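Local coordinates for protein fatty acid CoA ligase (Marinactinospora thermotolerans, PDB 6SQ8) that belongs to the ANL superfamily of AMP-binding enzymes and holds adenosine monophosphate and 1-ethanoyl-9H-pyrido[3,4-b]indole-3-carboxylic acid in its pocket, at residues 7-12 with 181-186. Residues are numbered along the deposited sequence; the frame is centred on the assembly and turned at random.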
loop_
_atom_site.group_PDB
_atom_site.type_symbol
_atom_site.label_atom_id
_atom_site.label_comp_id
_atom_site.label_asym_id
_atom_site.label_seq_id
_atom_site.Cartn_x
_atom_site.Cartn_y
_atom_site.Cartn_z
ATOM N N ALA A 7 7.134 -12.610 15.134
ATOM C CA ALA A 7 7.420 -11.569 16.113
ATOM C C ALA A 7 8.850 -11.728 16.639
ATOM O O ALA A 7 9.579 -10.748 16.770
ATOM C CB ALA A 7 6.406 -11.608 17.235
ATOM N N ARG A 8 9.254 -12.968 16.928
ATOM C CA ARG A 8 10.594 -13.254 17.454
ATOM C C ARG A 8 11.639 -12.881 16.398
ATOM O O ARG A 8 12.680 -12.354 16.745
ATOM C CB ARG A 8 10.737 -14.727 17.883
ATOM C CG ARG A 8 11.974 -15.034 18.731
ATOM C CD ARG A 8 12.309 -16.518 18.875
ATOM N NE ARG A 8 13.202 -17.038 17.829
ATOM C CZ ARG A 8 14.454 -17.445 18.030
ATOM N NH1 ARG A 8 15.022 -17.292 19.217
ATOM N NH2 ARG A 8 15.121 -18.057 17.056
ATOM N N ARG A 9 11.357 -13.171 15.119
ATOM C CA ARG A 9 12.294 -12.859 14.026
ATOM C C ARG A 9 12.589 -11.362 14.009
ATOM O O ARG A 9 13.749 -10.948 13.818
ATOM C CB ARG A 9 11.757 -13.274 12.653
ATOM C CG ARG A 9 12.757 -13.081 11.518
ATOM C CD ARG A 9 12.125 -13.356 10.169
ATOM N NE ARG A 9 13.038 -13.064 9.067
ATOM C CZ ARG A 9 12.896 -13.537 7.839
ATOM N NH1 ARG A 9 11.803 -14.207 7.494
ATOM N NH2 ARG A 9 13.865 -13.349 6.965
ATOM N N VAL A 10 11.533 -10.565 14.196
ATOM C CA VAL A 10 11.651 -9.126 14.143
ATOM C C VAL A 10 12.459 -8.668 15.362
ATOM O O VAL A 10 13.476 -8.000 15.210
ATOM C CB VAL A 10 10.270 -8.455 14.077
ATOM C CG1 VAL A 10 10.412 -6.950 14.053
ATOM C CG2 VAL A 10 9.429 -8.950 12.891
ATOM N N MET A 11 12.018 -9.077 16.557
ATOM C CA MET A 11 12.709 -8.791 17.810
ATOM C C MET A 11 14.199 -9.144 17.697
ATOM O O MET A 11 15.076 -8.365 18.089
ATOM C CB MET A 11 12.086 -9.593 18.955
ATOM C CG MET A 11 10.729 -9.085 19.391
ATOM S SD MET A 11 10.776 -7.398 20.057
ATOM C CE MET A 11 12.051 -7.488 21.323
ATOM N N ASP A 12 14.471 -10.330 17.152
ATOM C CA ASP A 12 15.806 -10.900 17.091
ATOM C C ASP A 12 16.716 -9.990 16.261
ATOM O O ASP A 12 17.906 -9.893 16.532
ATOM C CB ASP A 12 15.776 -12.320 16.508
ATOM C CG ASP A 12 16.594 -13.357 17.281
ATOM O OD1 ASP A 12 16.518 -13.355 18.540
ATOM O OD2 ASP A 12 17.314 -14.167 16.621
ATOM N N CYS A 181 7.291 -11.937 3.721
ATOM C CA CYS A 181 7.395 -10.549 3.287
ATOM C C CYS A 181 8.767 -9.974 3.632
ATOM O O CYS A 181 9.270 -9.138 2.901
ATOM C CB CYS A 181 6.307 -9.683 3.905
ATOM S SG CYS A 181 4.671 -10.039 3.217
ATOM N N VAL A 182 9.374 -10.421 4.729
ATOM C CA VAL A 182 10.714 -9.937 5.068
ATOM C C VAL A 182 11.696 -10.398 3.983
ATOM O O VAL A 182 12.546 -9.630 3.519
ATOM C CB VAL A 182 11.152 -10.367 6.479
ATOM C CG1 VAL A 182 12.540 -9.849 6.819
ATOM C CG2 VAL A 182 10.156 -9.919 7.540
ATOM N N ASP A 183 11.550 -11.654 3.557
ATOM C CA ASP A 183 12.456 -12.255 2.562
ATOM C C ASP A 183 12.277 -11.551 1.204
ATOM O O ASP A 183 13.260 -11.261 0.508
ATOM C CB ASP A 183 12.259 -13.766 2.490
ATOM C CG ASP A 183 12.588 -14.484 3.794
ATOM O OD1 ASP A 183 13.724 -14.339 4.271
ATOM O OD2 ASP A 183 11.685 -15.201 4.316
ATOM N N ALA A 184 11.017 -11.280 0.853
ATOM C CA ALA A 184 10.669 -10.497 -0.320
ATOM C C ALA A 184 11.301 -9.105 -0.239
ATOM O O ALA A 184 12.000 -8.682 -1.176
ATOM C CB ALA A 184 9.174 -10.418 -0.441
ATOM N N ALA A 185 11.101 -8.425 0.895
ATOM C CA ALA A 185 11.666 -7.084 1.098
ATOM C C ALA A 185 13.179 -7.108 0.860
ATOM O O ALA A 185 13.704 -6.229 0.213
ATOM C CB ALA A 185 11.339 -6.564 2.484
ATOM N N VAL A 186 13.868 -8.115 1.398
ATOM C CA VAL A 186 15.335 -8.233 1.248
ATOM C C VAL A 186 15.668 -8.409 -0.233
ATOM O O VAL A 186 16.627 -7.871 -0.737
ATOM C CB VAL A 186 15.924 -9.394 2.084
ATOM C CG1 VAL A 186 17.385 -9.669 1.745
ATOM C CG2 VAL A 186 15.769 -9.142 3.572
#
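Arg9 reaches across from one helix to grip the carboxylate of Asp183 on the other, in a two-pronged salt bridge. NH2 of Arg9 gives the shorter bond, 2.9 Å to OD1 of Asp183 and nearly straight at 176°, while the bond from NH1 of Arg9 to OD2 of Asp183 is weak at 3.3 Å. OD1 lies in the guanidinium plane, but the carboxylate is turned 48° from that plane, so NH2 meets OD1 from above the carboxylate. NH1 also hydrogen-bonds to Ser179 OG, one turn earlier on the helix of Asp183 and the stronger polar partner of Arg9, which probably helps fix the rotation of the guanidinium. Arg9 extends from helix 5-13 to helix 175-189, both within the AMP-binding region of this ANL-type enzyme, on a chain stretched out to NE, its CG turned away from the backbone N (chi1 -175°). Val182 CG1 packs over one face of the guanidinium, offset toward its rim and 3.7 Å from Arg9 NH2. Helix 205-215 packs against both helices, its Leu214 touching Val10 and its Cys212 touching Val182, whose side chain is about 10 Å from the bound 1-ethanoyl-9H-pyrido[3,4-b]indole-3-carboxylic acid.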